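Local coordinates for protein serine-pyruvate aminotransferase (AgxT) (Sulfolobus solfataricus, PDB 3ZRP) that probably transfers amino groups between serine or alanine and pyruvate or glyoxylate, using pyridoxal 5'-phosphate as its cofactor, at residues 83-88 and 112-117; 133-138 and 165-170; 140-145 and 294-299; 159-164 and 180-185. All blocks are in the same frame, centred on the assembly; numbering follows the deposited sequence. Where two conformers were deposited one is given.

Contact 1 of 4, residues 83-88 and 112-117; sequences VSNGVF and DYVKPG. With PLP (pyridoxal-5'-phosphate), chain C.
Asn85 meets Val114 with its amide oxygen. Val114 N donates to Asn85 OD1 at 3.2 Å, with an N-H...O angle of 147° and the donor tilted out of the carbonyl plane. The methyl CG2 of Val114 also comes to 3.6 Å from Asn85 OD1, so the oxygen is touched by both the backbone and the side chain of one residue. Asn85 and Tyr113 lie alongside each other and point the same way. Their flat groups are nevertheless turned 89° apart, and it is Tyr113 CB, not the ring, that comes near the amide. The other end of that amide, ND2, donates to Glu144 OE1, which helps fix its rotation. Val83 and Val114 cross obliquely, with Val83 CG1 3.5 Å from Val114 CB. Val83 CG1 reaches this place by lying anti to its backbone N (chi1 -178°). Val119 of helix 116-125 packs on both valines.

The two segments belong to the large alpha/beta domain of a fold-type I enzyme. Residues 83-88 lead from strand 79-83 into helix 87-96, with Gly86 at the N-cap. Residues 112-117 lead into helix 116-125, with Lys115 at the N-cap. A water donates to Asn85 O and to Asp112 O, 2.8 Å from each, and bridges the two backbones. Asp112 OD1 uses its anti lone pair to accept Tyr113 N at 2.7 Å and forms a salt bridge with Lys115 NZ above the carboxylate plane. Beyond the contact, the face of the Phe88 ring lies against the cofactor ring, with Phe88 CD1 3.5 Å from PLP C5. Val87 CG1 covers the opposite face of Phe88.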
loop_
_atom_site.group_PDB
_atom_site.type_symbol
_atom_site.label_atom_id
_atom_site.label_comp_id
_atom_site.label_asym_id
_atom_site.label_seq_id
_atom_site.Cartn_x
_atom_site.Cartn_y
_atom_site.Cartn_z
ATOM N N VAL A 83 20.932 11.974 -10.020
ATOM C CA VAL A 83 22.009 12.484 -9.158
ATOM C C VAL A 83 21.967 11.686 -7.854
ATOM O O VAL A 83 21.163 11.992 -6.974
ATOM C CB VAL A 83 21.794 13.981 -8.889
ATOM C CG1 VAL A 83 22.934 14.522 -8.024
ATOM C CG2 VAL A 83 21.749 14.785 -10.266
ATOM N N SER A 84 22.798 10.648 -7.764
ATOM C CA SER A 84 22.777 9.689 -6.669
ATOM C C SER A 84 23.950 9.782 -5.681
ATOM O O SER A 84 25.116 9.528 -6.033
ATOM C CB SER A 84 22.763 8.280 -7.225
ATOM O OG SER A 84 22.896 7.355 -6.164
ATOM N N ASN A 85 23.604 10.103 -4.437
ATOM C CA ASN A 85 24.565 10.137 -3.339
ATOM C C ASN A 85 24.662 8.848 -2.544
ATOM O O ASN A 85 25.403 8.786 -1.568
ATOM C CB ASN A 85 24.253 11.291 -2.398
ATOM C CG ASN A 85 24.273 12.598 -3.097
ATOM O OD1 ASN A 85 25.109 12.812 -3.989
ATOM N ND2 ASN A 85 23.357 13.486 -2.743
ATOM N N GLY A 86 23.936 7.812 -2.954
ATOM C CA GLY A 86 23.953 6.546 -2.192
ATOM C C GLY A 86 22.801 5.640 -2.559
ATOM O O GLY A 86 22.244 5.773 -3.639
ATOM N N VAL A 87 22.497 4.690 -1.672
ATOM C CA VAL A 87 21.448 3.658 -1.873
ATOM C C VAL A 87 20.133 4.116 -2.494
ATOM O O VAL A 87 19.616 3.485 -3.417
ATOM C CB VAL A 87 21.112 2.966 -0.488
ATOM C CG1 VAL A 87 19.958 1.966 -0.611
ATOM C CG2 VAL A 87 22.331 2.296 0.058
ATOM N N PHE A 88 19.546 5.184 -1.960
ATOM C CA PHE A 88 18.230 5.585 -2.430
ATOM C C PHE A 88 18.274 6.466 -3.698
ATOM O O PHE A 88 17.329 6.459 -4.490
ATOM C CB PHE A 88 17.392 6.170 -1.285
ATOM C CG PHE A 88 17.080 5.156 -0.213
ATOM C CD1 PHE A 88 16.062 4.221 -0.410
ATOM C CD2 PHE A 88 17.866 5.062 0.930
ATOM C CE1 PHE A 88 15.785 3.241 0.570
ATOM C CE2 PHE A 88 17.615 4.087 1.903
ATOM C CZ PHE A 88 16.562 3.179 1.722
ATOM N N ASP A 112 29.984 11.653 0.244
ATOM C CA ASP A 112 29.997 13.031 -0.252
ATOM C C ASP A 112 28.703 13.287 -1.026
ATOM O O ASP A 112 27.764 12.490 -0.957
ATOM C CB ASP A 112 31.215 13.236 -1.183
ATOM C CG ASP A 112 31.757 14.663 -1.157
ATOM O OD1 ASP A 112 31.008 15.644 -1.371
ATOM O OD2 ASP A 112 32.962 14.807 -0.908
ATOM N N TYR A 113 28.644 14.402 -1.748
ATOM C CA TYR A 113 27.464 14.776 -2.514
ATOM C C TYR A 113 27.853 15.431 -3.842
ATOM O O TYR A 113 28.928 16.017 -3.950
ATOM C CB TYR A 113 26.541 15.691 -1.712
ATOM C CG TYR A 113 27.048 17.102 -1.463
ATOM C CD1 TYR A 113 27.919 17.393 -0.388
ATOM C CD2 TYR A 113 26.639 18.151 -2.273
ATOM C CE1 TYR A 113 28.384 18.700 -0.169
ATOM C CE2 TYR A 113 27.080 19.460 -2.052
ATOM C CZ TYR A 113 27.955 19.725 -1.005
ATOM O OH TYR A 113 28.375 21.027 -0.813
ATOM N N VAL A 114 26.986 15.302 -4.847
ATOM C CA VAL A 114 27.242 15.851 -6.185
ATOM C C VAL A 114 26.986 17.344 -6.148
ATOM O O VAL A 114 25.901 17.775 -5.810
ATOM C CB VAL A 114 26.331 15.186 -7.253
ATOM C CG1 VAL A 114 26.662 15.736 -8.647
ATOM C CG2 VAL A 114 26.526 13.678 -7.216
ATOM N N LYS A 115 28.000 18.137 -6.521
ATOM C CA LYS A 115 27.910 19.592 -6.441
ATOM C C LYS A 115 26.979 20.157 -7.501
ATOM O O LYS A 115 26.872 19.580 -8.579
ATOM C CB LYS A 115 29.315 20.208 -6.568
ATOM C CG LYS A 115 30.333 19.611 -5.595
ATOM C CD LYS A 115 29.904 19.892 -4.131
ATOM C CE LYS A 115 30.874 19.262 -3.126
ATOM N NZ LYS A 115 31.075 17.801 -3.325
ATOM N N PRO A 116 26.299 21.290 -7.202
ATOM C CA PRO A 116 25.434 21.899 -8.196
ATOM C C PRO A 116 26.140 22.132 -9.540
ATOM O O PRO A 116 25.530 21.918 -10.593
ATOM C CB PRO A 116 25.047 23.233 -7.550
ATOM C CG PRO A 116 25.065 22.939 -6.083
ATOM C CD PRO A 116 26.196 21.988 -5.898
ATOM N N GLY A 117 27.413 22.529 -9.497
ATOM C CA GLY A 117 28.203 22.768 -10.723
ATOM C C GLY A 117 28.412 21.534 -11.577
ATOM O O GLY A 117 28.453 21.624 -12.808
HETATM N N1 PLP C . 14.034 7.238 -0.415
HETATM C C2 PLP C . 14.643 7.490 0.794
HETATM C C2A PLP C . 15.576 8.667 0.904
HETATM C C3 PLP C . 14.380 6.672 1.916
HETATM O O3 PLP C . 14.899 6.935 2.998
HETATM C C4 PLP C . 13.495 5.594 1.813
HETATM C C4A PLP C . 13.203 4.749 3.059
HETATM C C5 PLP C . 12.912 5.353 0.550
HETATM C C6 PLP C . 13.162 6.193 -0.555
HETATM C C5A PLP C . 11.960 4.222 0.299
HETATM O O4P PLP C . 10.704 4.359 0.969
HETATM P P PLP C . 9.743 3.134 1.269
HETATM O O1P PLP C . 8.606 3.808 1.971
HETATM O O2P PLP C . 10.579 2.268 2.152
HETATM O O3P PLP C . 9.449 2.578 -0.079
HETATM O O HOH W 1 26.495 10.382 0.428
#

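Contact 2 of 4, residues 133-138 and 165-170; sequences LTHVET and VSSVGA. With PLP (pyridoxal-5'-phosphate), chain C.
Thr138 and Ser166 meet beside the cofactor in the pyridoxal-phosphate pocket of a fold-type I aminotransferase. Their hydroxyls, Thr138 OG1 and Ser166 OG, are 2.8 Å apart and hydrogen-bonded in the conformer given. Ser166 has two conformers, so this bond may not hold in both. Thr138 OG1 is also hydrogen-bonded to the phenolic O3 of PLP, at a modelled length that is doubtfully short. Thr138 OG1 lies anti to the carbonyl carbon (chi1 -50°), which turns the hydroxyl toward O3. Val165 covers the cofactor ring on the side opposite Phe88, with Val165 CG1 3.6 Å from PLP C4.

The side chains of Val136, Ser167 and His135 pack closely. Val136 CB lies 3.6 Å from Ser166 O, and Val136 CG2 lies 3.8 Å from Ser167 CB. Ser166 O is hydrogen-bonded to Thr300 OG1. Ser167 OG comes obliquely to the His135 ring, 2.9 Å from His135 ND1. It sits between its own backbone N and carbonyl carbon (chi1 74°), and this turn brings it up to the imidazole.

The looser part is between the backbone amides of Val136 and Ser166, which stand apart although both residues are buried. A single water bridges them. It accepts from Val136 N at 3.0 Å and from Ser166 N at 3.2 Å.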
loop_
_atom_site.group_PDB
_atom_site.type_symbol
_atom_site.label_atom_id
_atom_site.label_comp_id
_atom_site.label_asym_id
_atom_site.label_seq_id
_atom_site.Cartn_x
_atom_site.Cartn_y
_atom_site.Cartn_z
ATOM N N LEU A 133 16.669 13.973 -8.099
ATOM C CA LEU A 133 17.518 14.324 -6.956
ATOM C C LEU A 133 17.040 13.574 -5.699
ATOM O O LEU A 133 15.870 13.183 -5.622
ATOM C CB LEU A 133 17.441 15.827 -6.710
ATOM C CG LEU A 133 17.705 16.825 -7.845
ATOM C CD1 LEU A 133 17.632 18.234 -7.258
ATOM C CD2 LEU A 133 19.074 16.594 -8.463
ATOM N N THR A 134 17.937 13.383 -4.726
ATOM C CA THR A 134 17.556 12.912 -3.385
ATOM C C THR A 134 17.823 14.020 -2.393
ATOM O O THR A 134 19.001 14.426 -2.226
ATOM C CB THR A 134 18.401 11.692 -2.972
ATOM O OG1 THR A 134 18.417 10.749 -4.046
ATOM C CG2 THR A 134 17.850 11.024 -1.684
ATOM N N HIS A 135 16.780 14.484 -1.687
ATOM C CA HIS A 135 16.990 15.587 -0.725
ATOM C C HIS A 135 17.900 15.154 0.437
ATOM O O HIS A 135 18.939 15.776 0.707
ATOM C CB HIS A 135 15.678 16.176 -0.245
ATOM C CG HIS A 135 15.818 17.529 0.378
ATOM N ND1 HIS A 135 14.729 18.292 0.740
ATOM C CD2 HIS A 135 16.919 18.287 0.636
ATOM C CE1 HIS A 135 15.152 19.451 1.221
ATOM N NE2 HIS A 135 16.477 19.469 1.173
ATOM N N VAL A 136 17.535 14.059 1.109
ATOM C CA VAL A 136 18.417 13.475 2.117
ATOM C C VAL A 136 18.624 12.012 1.766
ATOM O O VAL A 136 17.655 11.278 1.665
ATOM C CB VAL A 136 17.801 13.606 3.529
ATOM C CG1 VAL A 136 18.575 12.750 4.552
ATOM C CG2 VAL A 136 17.734 15.081 3.963
ATOM N N GLU A 137 19.879 11.630 1.535
ATOM C CA GLU A 137 20.279 10.253 1.318
ATOM C C GLU A 137 20.417 9.522 2.652
ATOM O O GLU A 137 21.406 9.663 3.379
ATOM C CB GLU A 137 21.591 10.195 0.513
ATOM C CG GLU A 137 22.171 8.811 0.313
ATOM C CD GLU A 137 21.172 7.832 -0.279
ATOM O OE1 GLU A 137 20.664 8.084 -1.403
ATOM O OE2 GLU A 137 20.915 6.795 0.377
ATOM N N THR A 138 19.410 8.711 2.951
ATOM C CA THR A 138 19.254 8.038 4.233
ATOM C C THR A 138 20.413 7.107 4.549
ATOM O O THR A 138 20.741 6.928 5.713
ATOM C CB THR A 138 17.927 7.235 4.222
ATOM O OG1 THR A 138 16.888 8.100 3.786
ATOM C CG2 THR A 138 17.575 6.670 5.636
ATOM N N VAL A 165 11.695 11.667 0.830
ATOM C CA VAL A 165 11.223 10.695 1.801
ATOM C C VAL A 165 11.803 10.946 3.223
ATOM O O VAL A 165 11.057 10.866 4.211
ATOM C CB VAL A 165 11.502 9.246 1.330
ATOM C CG1 VAL A 165 11.126 8.221 2.406
ATOM C CG2 VAL A 165 10.691 8.924 0.059
ATOM N N SER A 166 13.106 11.265 3.320
ATOM C CA SER A 166 13.733 11.586 4.605
ATOM C C SER A 166 14.005 13.087 4.818
ATOM O O SER A 166 14.850 13.478 5.645
ATOM C CB SER A 166 15.025 10.801 4.768
ATOM O OG SER A 166 14.720 9.441 4.939
ATOM N N SER A 167 13.289 13.933 4.095
ATOM C CA SER A 167 13.443 15.375 4.321
ATOM C C SER A 167 12.143 16.163 4.632
ATOM O O SER A 167 12.149 17.090 5.479
ATOM C CB SER A 167 14.176 16.027 3.137
ATOM O OG SER A 167 13.288 16.100 2.037
ATOM N N VAL A 168 11.043 15.823 3.954
ATOM C CA VAL A 168 9.788 16.543 4.108
ATOM C C VAL A 168 9.277 16.399 5.552
ATOM O O VAL A 168 9.219 15.291 6.094
ATOM C CB VAL A 168 8.694 16.102 3.073
ATOM C CG1 VAL A 168 7.367 16.859 3.281
ATOM C CG2 VAL A 168 9.218 16.261 1.651
ATOM N N GLY A 169 8.940 17.531 6.155
ATOM C CA GLY A 169 8.491 17.595 7.537
ATOM C C GLY A 169 9.631 17.857 8.499
ATOM O O GLY A 169 9.403 17.952 9.705
ATOM N N ALA A 170 10.856 17.980 7.987
ATOM C CA ALA A 170 12.020 18.189 8.866
ATOM C C ALA A 170 13.038 19.201 8.329
ATOM O O ALA A 170 13.625 19.958 9.112
ATOM C CB ALA A 170 12.710 16.848 9.145
HETATM N N1 PLP C . 14.034 7.238 -0.415
HETATM C C2 PLP C . 14.643 7.490 0.794
HETATM C C2A PLP C . 15.576 8.667 0.904
HETATM C C3 PLP C . 14.380 6.672 1.916
HETATM O O3 PLP C . 14.899 6.935 2.998
HETATM C C4 PLP C . 13.495 5.594 1.813
HETATM C C4A PLP C . 13.203 4.749 3.059
HETATM C C5 PLP C . 12.912 5.353 0.550
HETATM C C6 PLP C . 13.162 6.193 -0.555
HETATM C C5A PLP C . 11.960 4.222 0.299
HETATM O O4P PLP C . 10.704 4.359 0.969
HETATM P P PLP C . 9.743 3.134 1.269
HETATM O O1P PLP C . 8.606 3.808 1.971
HETATM O O2P PLP C . 10.579 2.268 2.152
HETATM O O3P PLP C . 9.449 2.578 -0.079
HETATM O O HOH W 2 15.099 12.248 1.058
#

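Contact 3 of 4, residues 140-145 and 294-299; sequences TGVREP and PESYSN
Gly141 and Val142 form a G1 beta bulge opposite Glu137 in a small hairpin, and the other edge of this strand meets residues 294-299. This second segment is the loop that precedes strand 301-305, so the contact ties the hairpin beside the cofactor pocket to the three-stranded sheet. Val142 and Tyr297 form a single bridge. Ser298 N donates to Gly141 O at 3.1 Å, and Arg143 N donates to Ser296 O at 2.7 Å. The second bond is nearly straight, 168° at the hydrogen, and lies in the carbonyl plane.

The Arg143 side chain then runs over the loop. Its chain is extended up to CG and CD and bends at chi3 (51°), which lays one face of the guanidinium over Ser296 C. Arg143 NH2 donates to Glu295 O at 2.9 Å, from above the carbonyl plane. A water in the guanidinium plane accepts from Arg143 NH2 at 2.9 Å and donates to Tyr297 O at 2.6 Å. Arg143 NH1 forms a salt bridge with Glu171, which also accepts from Asn299 N.

With a leucine in place of Arg143, Glu171 would probably be left without its charge partner, and Glu295 O without its guanidinium donor. Held by the Glu171 carboxylate, Glu295 O and a bound water, the charge of Arg143 is probably stabilised.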
loop_
_atom_site.group_PDB
_atom_site.type_symbol
_atom_site.label_atom_id
_atom_site.label_comp_id
_atom_site.label_asym_id
_atom_site.label_seq_id
_atom_site.Cartn_x
_atom_site.Cartn_y
_atom_site.Cartn_z
ATOM N N THR A 140 23.584 7.609 4.156
ATOM C CA THR A 140 24.809 8.308 4.588
ATOM C C THR A 140 24.519 9.539 5.446
ATOM O O THR A 140 25.436 10.146 5.994
ATOM C CB THR A 140 25.653 8.779 3.379
ATOM O OG1 THR A 140 24.886 9.692 2.585
ATOM C CG2 THR A 140 26.138 7.611 2.508
ATOM N N GLY A 141 23.244 9.918 5.540
ATOM C CA GLY A 141 22.829 11.135 6.243
ATOM C C GLY A 141 23.287 12.409 5.553
ATOM O O GLY A 141 23.486 13.428 6.192
ATOM N N VAL A 142 23.410 12.354 4.228
ATOM C CA VAL A 142 23.907 13.469 3.425
ATOM C C VAL A 142 22.758 14.198 2.731
ATOM O O VAL A 142 21.959 13.579 2.017
ATOM C CB VAL A 142 24.937 12.951 2.392
ATOM C CG1 VAL A 142 25.238 13.987 1.335
ATOM C CG2 VAL A 142 26.226 12.526 3.095
ATOM N N ARG A 143 22.658 15.507 2.957
ATOM C CA ARG A 143 21.613 16.340 2.362
ATOM C C ARG A 143 22.185 17.051 1.127
ATOM O O ARG A 143 23.215 17.733 1.207
ATOM C CB ARG A 143 21.117 17.392 3.343
ATOM C CG ARG A 143 20.003 18.328 2.820
ATOM C CD ARG A 143 19.621 19.430 3.834
ATOM N NE ARG A 143 20.836 20.098 4.274
ATOM C CZ ARG A 143 21.296 20.153 5.519
ATOM N NH1 ARG A 143 20.609 19.640 6.539
ATOM N NH2 ARG A 143 22.468 20.745 5.738
ATOM N N GLU A 144 21.512 16.879 -0.005
ATOM C CA GLU A 144 21.895 17.510 -1.257
ATOM C C GLU A 144 21.349 18.937 -1.202
ATOM O O GLU A 144 20.218 19.131 -0.748
ATOM C CB GLU A 144 21.245 16.743 -2.429
ATOM C CG GLU A 144 21.553 17.301 -3.847
ATOM C CD GLU A 144 22.981 17.083 -4.327
ATOM O OE1 GLU A 144 23.728 16.248 -3.822
ATOM O OE2 GLU A 144 23.402 17.789 -5.255
ATOM N N PRO A 145 22.143 19.943 -1.662
ATOM C CA PRO A 145 21.645 21.330 -1.753
ATOM C C PRO A 145 20.742 21.528 -2.966
ATOM O O PRO A 145 21.141 22.104 -3.992
ATOM C CB PRO A 145 22.929 22.173 -1.880
ATOM C CG PRO A 145 23.943 21.255 -2.464
ATOM C CD PRO A 145 23.577 19.842 -1.986
ATOM N N PRO A 294 30.410 18.982 5.998
ATOM C CA PRO A 294 29.551 19.486 7.083
ATOM C C PRO A 294 28.323 20.272 6.649
ATOM O O PRO A 294 27.290 20.218 7.322
ATOM C CB PRO A 294 30.499 20.396 7.893
ATOM C CG PRO A 294 31.838 19.831 7.641
ATOM C CD PRO A 294 31.813 19.409 6.188
ATOM N N GLU A 295 28.428 20.998 5.544
ATOM C CA GLU A 295 27.294 21.744 4.993
ATOM C C GLU A 295 26.148 20.808 4.559
ATOM O O GLU A 295 25.026 21.244 4.374
ATOM C CB GLU A 295 27.743 22.625 3.816
ATOM C CG GLU A 295 28.148 21.872 2.540
ATOM C CD GLU A 295 29.612 21.500 2.461
ATOM O OE1 GLU A 295 30.322 21.516 3.502
ATOM O OE2 GLU A 295 30.066 21.157 1.330
ATOM N N SER A 296 26.447 19.516 4.413
ATOM C CA SER A 296 25.432 18.547 3.990
ATOM C C SER A 296 24.956 17.607 5.125
ATOM O O SER A 296 24.231 16.646 4.847
ATOM C CB SER A 296 25.953 17.693 2.845
ATOM O OG SER A 296 26.884 16.738 3.321
ATOM N N TYR A 297 25.374 17.873 6.366
ATOM C CA TYR A 297 24.883 17.123 7.540
ATOM C C TYR A 297 23.355 17.226 7.628
ATOM O O TYR A 297 22.807 18.303 7.902
ATOM C CB TYR A 297 25.520 17.661 8.840
ATOM C CG TYR A 297 27.002 17.367 9.056
ATOM C CD1 TYR A 297 27.641 16.322 8.399
ATOM C CD2 TYR A 297 27.752 18.116 9.987
ATOM C CE1 TYR A 297 29.002 16.047 8.622
ATOM C CE2 TYR A 297 29.106 17.854 10.220
ATOM C CZ TYR A 297 29.724 16.818 9.547
ATOM O OH TYR A 297 31.059 16.543 9.780
ATOM N N SER A 298 22.652 16.135 7.332
ATOM C CA SER A 298 21.187 16.165 7.368
ATOM C C SER A 298 20.699 16.283 8.794
ATOM O O SER A 298 21.353 15.832 9.734
ATOM C CB SER A 298 20.532 14.925 6.711
ATOM O OG SER A 298 20.550 13.800 7.595
ATOM N N ASN A 299 19.535 16.889 8.920
ATOM C CA ASN A 299 18.874 17.050 10.199
ATOM C C ASN A 299 17.909 15.900 10.555
ATOM O O ASN A 299 17.174 15.980 11.557
ATOM C CB ASN A 299 18.232 18.446 10.251
ATOM C CG ASN A 299 19.290 19.560 10.165
ATOM O OD1 ASN A 299 20.453 19.359 10.562
ATOM N ND2 ASN A 299 18.904 20.708 9.632
HETATM O O HOH W 3 23.112 20.808 8.519
#

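Contact 4 of 4, residues 159-164 and 180-185; sequences LIVVDG and VDVYLT. With PLP (pyridoxal-5'-phosphate), chain C.
Val162, Asp181 and Leu184 bury the most surface between residues 159-164 and 180-185. Val162 lies over one face of the Tyr183 ring, its CB making a CH-pi contact 3.8 Å from the ring centroid and 9° off the normal. Val162 CG1 reaches out to Tyr183 CZ at 3.5 Å, while Val162 CG2 turns to Val180 CG1 at 3.8 Å. If Tyr183 were an alanine, this ring face would be gone and a gap would probably open beside Val162.

Asp181, just ahead of strand 182-186, holds the backbone of Ile160 at both N and O. Its OD2 accepts Ile160 N at 2.9 Å with the anti lone pair, and its N donates to Ile160 O. Arg154 pairs with the same OD2, and Ser203 bonds OD1. Leu184 has CG in the crowded position (chi1 63°), which brings Leu184 CD1 to 3.9 Å from Asp163 CA. Its backbone joins the ladder, donating from N to Val162 O and accepting Gly164 N at O.

This is parallel pairing at the centre of the fold-type I sheet. Asp163, the last residue of its strand, has OD1 held by Val165 N. Its OD2 lies 2.8 Å from PLP N1, as is usual for the aspartate of these enzymes.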
loop_
_atom_site.group_PDB
_atom_site.type_symbol
_atom_site.label_atom_id
_atom_site.label_comp_id
_atom_site.label_asym_id
_atom_site.label_seq_id
_atom_site.Cartn_x
_atom_site.Cartn_y
_atom_site.Cartn_z
ATOM N N LEU A 159 11.925 18.439 -16.683
ATOM C CA LEU A 159 11.291 18.016 -15.423
ATOM C C LEU A 159 12.316 17.772 -14.322
ATOM O O LEU A 159 13.364 17.194 -14.572
ATOM C CB LEU A 159 10.462 16.734 -15.638
ATOM C CG LEU A 159 9.231 16.791 -16.539
ATOM C CD1 LEU A 159 8.651 15.363 -16.781
ATOM C CD2 LEU A 159 8.162 17.710 -15.938
ATOM N N ILE A 160 11.999 18.208 -13.101
ATOM C CA ILE A 160 12.857 17.914 -11.938
ATOM C C ILE A 160 12.023 17.252 -10.833
ATOM O O ILE A 160 10.971 17.765 -10.452
ATOM C CB ILE A 160 13.550 19.209 -11.415
ATOM C CG1 ILE A 160 14.430 19.835 -12.523
ATOM C CG2 ILE A 160 14.473 18.925 -10.223
ATOM C CD1 ILE A 160 14.872 21.253 -12.167
ATOM N N VAL A 161 12.500 16.095 -10.379
ATOM C CA VAL A 161 11.855 15.348 -9.313
ATOM C C VAL A 161 12.808 15.236 -8.125
ATOM O O VAL A 161 14.033 15.055 -8.297
ATOM C CB VAL A 161 11.319 13.950 -9.787
ATOM C CG1 VAL A 161 10.494 14.091 -11.078
ATOM C CG2 VAL A 161 12.446 12.929 -9.975
ATOM N N VAL A 162 12.255 15.358 -6.922
ATOM C CA VAL A 162 13.074 15.264 -5.701
ATOM C C VAL A 162 12.474 14.230 -4.777
ATOM O O VAL A 162 11.299 14.310 -4.439
ATOM C CB VAL A 162 13.148 16.606 -4.936
ATOM C CG1 VAL A 162 14.038 16.484 -3.695
ATOM C CG2 VAL A 162 13.636 17.771 -5.873
ATOM N N ASP A 163 13.277 13.227 -4.418
ATOM C CA ASP A 163 12.911 12.278 -3.391
ATOM C C ASP A 163 13.169 12.931 -2.027
ATOM O O ASP A 163 14.329 13.049 -1.600
ATOM C CB ASP A 163 13.753 11.010 -3.583
ATOM C CG ASP A 163 13.734 10.061 -2.369
ATOM O OD1 ASP A 163 12.978 10.225 -1.396
ATOM O OD2 ASP A 163 14.544 9.125 -2.391
ATOM N N GLY A 164 12.085 13.392 -1.386
ATOM C CA GLY A 164 12.106 13.916 -0.019
ATOM C C GLY A 164 11.546 12.979 1.041
ATOM O O GLY A 164 11.030 13.426 2.059
ATOM N N VAL A 180 10.016 22.854 -8.465
ATOM C CA VAL A 180 10.159 21.384 -8.566
ATOM C C VAL A 180 8.900 20.871 -9.239
ATOM O O VAL A 180 7.799 21.392 -9.003
ATOM C CB VAL A 180 10.335 20.726 -7.173
ATOM C CG1 VAL A 180 10.403 19.143 -7.271
ATOM C CG2 VAL A 180 11.579 21.266 -6.497
ATOM N N ASP A 181 9.048 19.856 -10.086
ATOM C CA ASP A 181 7.889 19.293 -10.777
ATOM C C ASP A 181 7.201 18.153 -10.052
ATOM O O ASP A 181 5.972 18.013 -10.149
ATOM C CB ASP A 181 8.269 18.921 -12.199
ATOM C CG ASP A 181 8.690 20.139 -12.985
ATOM O OD1 ASP A 181 7.818 21.019 -13.181
ATOM O OD2 ASP A 181 9.887 20.232 -13.324
ATOM N N VAL A 182 8.003 17.328 -9.365
ATOM C CA VAL A 182 7.499 16.308 -8.430
ATOM C C VAL A 182 8.347 16.332 -7.170
ATOM O O VAL A 182 9.547 16.125 -7.217
ATOM C CB VAL A 182 7.587 14.850 -8.994
ATOM C CG1 VAL A 182 6.988 13.856 -7.969
ATOM C CG2 VAL A 182 6.867 14.709 -10.361
ATOM N N TYR A 183 7.719 16.576 -6.030
ATOM C CA TYR A 183 8.403 16.473 -4.746
ATOM C C TYR A 183 7.659 15.339 -4.050
ATOM O O TYR A 183 6.430 15.352 -4.018
ATOM C CB TYR A 183 8.307 17.807 -3.952
ATOM C CG TYR A 183 9.602 18.167 -3.266
ATOM C CD1 TYR A 183 10.136 17.338 -2.271
ATOM C CD2 TYR A 183 10.324 19.319 -3.635
ATOM C CE1 TYR A 183 11.344 17.637 -1.646
ATOM C CE2 TYR A 183 11.532 19.647 -3.004
ATOM C CZ TYR A 183 12.047 18.784 -2.017
ATOM O OH TYR A 183 13.242 19.045 -1.389
ATOM N N LEU A 184 8.362 14.323 -3.567
ATOM C CA LEU A 184 7.645 13.181 -3.036
ATOM C C LEU A 184 8.193 12.791 -1.659
ATOM O O LEU A 184 9.341 13.135 -1.300
ATOM C CB LEU A 184 7.667 11.995 -4.029
ATOM C CG LEU A 184 9.045 11.402 -4.346
ATOM C CD1 LEU A 184 9.467 10.367 -3.283
ATOM C CD2 LEU A 184 9.092 10.772 -5.754
ATOM N N THR A 185 7.346 12.123 -0.883
ATOM C CA THR A 185 7.733 11.632 0.423
ATOM C C THR A 185 6.922 10.359 0.775
ATOM O O THR A 185 6.242 9.771 -0.099
ATOM C CB THR A 185 7.675 12.768 1.511
ATOM O OG1 THR A 185 8.299 12.308 2.703
ATOM C CG2 THR A 185 6.244 13.208 1.840
HETATM N N1 PLP C . 14.034 7.238 -0.415
HETATM C C2 PLP C . 14.643 7.490 0.794
HETATM C C2A PLP C . 15.576 8.667 0.904
HETATM C C3 PLP C . 14.380 6.672 1.916
HETATM O O3 PLP C . 14.899 6.935 2.998
HETATM C C4 PLP C . 13.495 5.594 1.813
HETATM C C4A PLP C . 13.203 4.749 3.059
HETATM C C5 PLP C . 12.912 5.353 0.550
HETATM C C6 PLP C . 13.162 6.193 -0.555
HETATM C C5A PLP C . 11.960 4.222 0.299
HETATM O O4P PLP C . 10.704 4.359 0.969
HETATM P P PLP C . 9.743 3.134 1.269
HETATM O O1P PLP C . 8.606 3.808 1.971
HETATM O O2P PLP C . 10.579 2.268 2.152
HETATM O O3P PLP C . 9.449 2.578 -0.079
#

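How the contacts relate
Contacts 1, 2 and 4 each touch one cofactor, whose site the second subunit completes, and belong to the large domain. Strands 128-134 and 157-163 are neighbours in its seven-stranded sheet, and this joins contact 2 to contact 4, with centres about 10 Å apart. Strand 79-83, at contact 1, flanks strand 128-134 on the other side. Contact 1 closes before the others open. Contacts 2 and 3 cross along the chain and share the hairpin of strands 136-137 and 142-143, with centres about 9 Å apart. Contact 4 is nested inside the long loop closed by contact 3, yet their nearest atoms are about 7 Å apart. Contact 1 touches contact 3 through Asn85-Glu144 and Tyr113-Glu295, which connects the sheet edge to the hairpin.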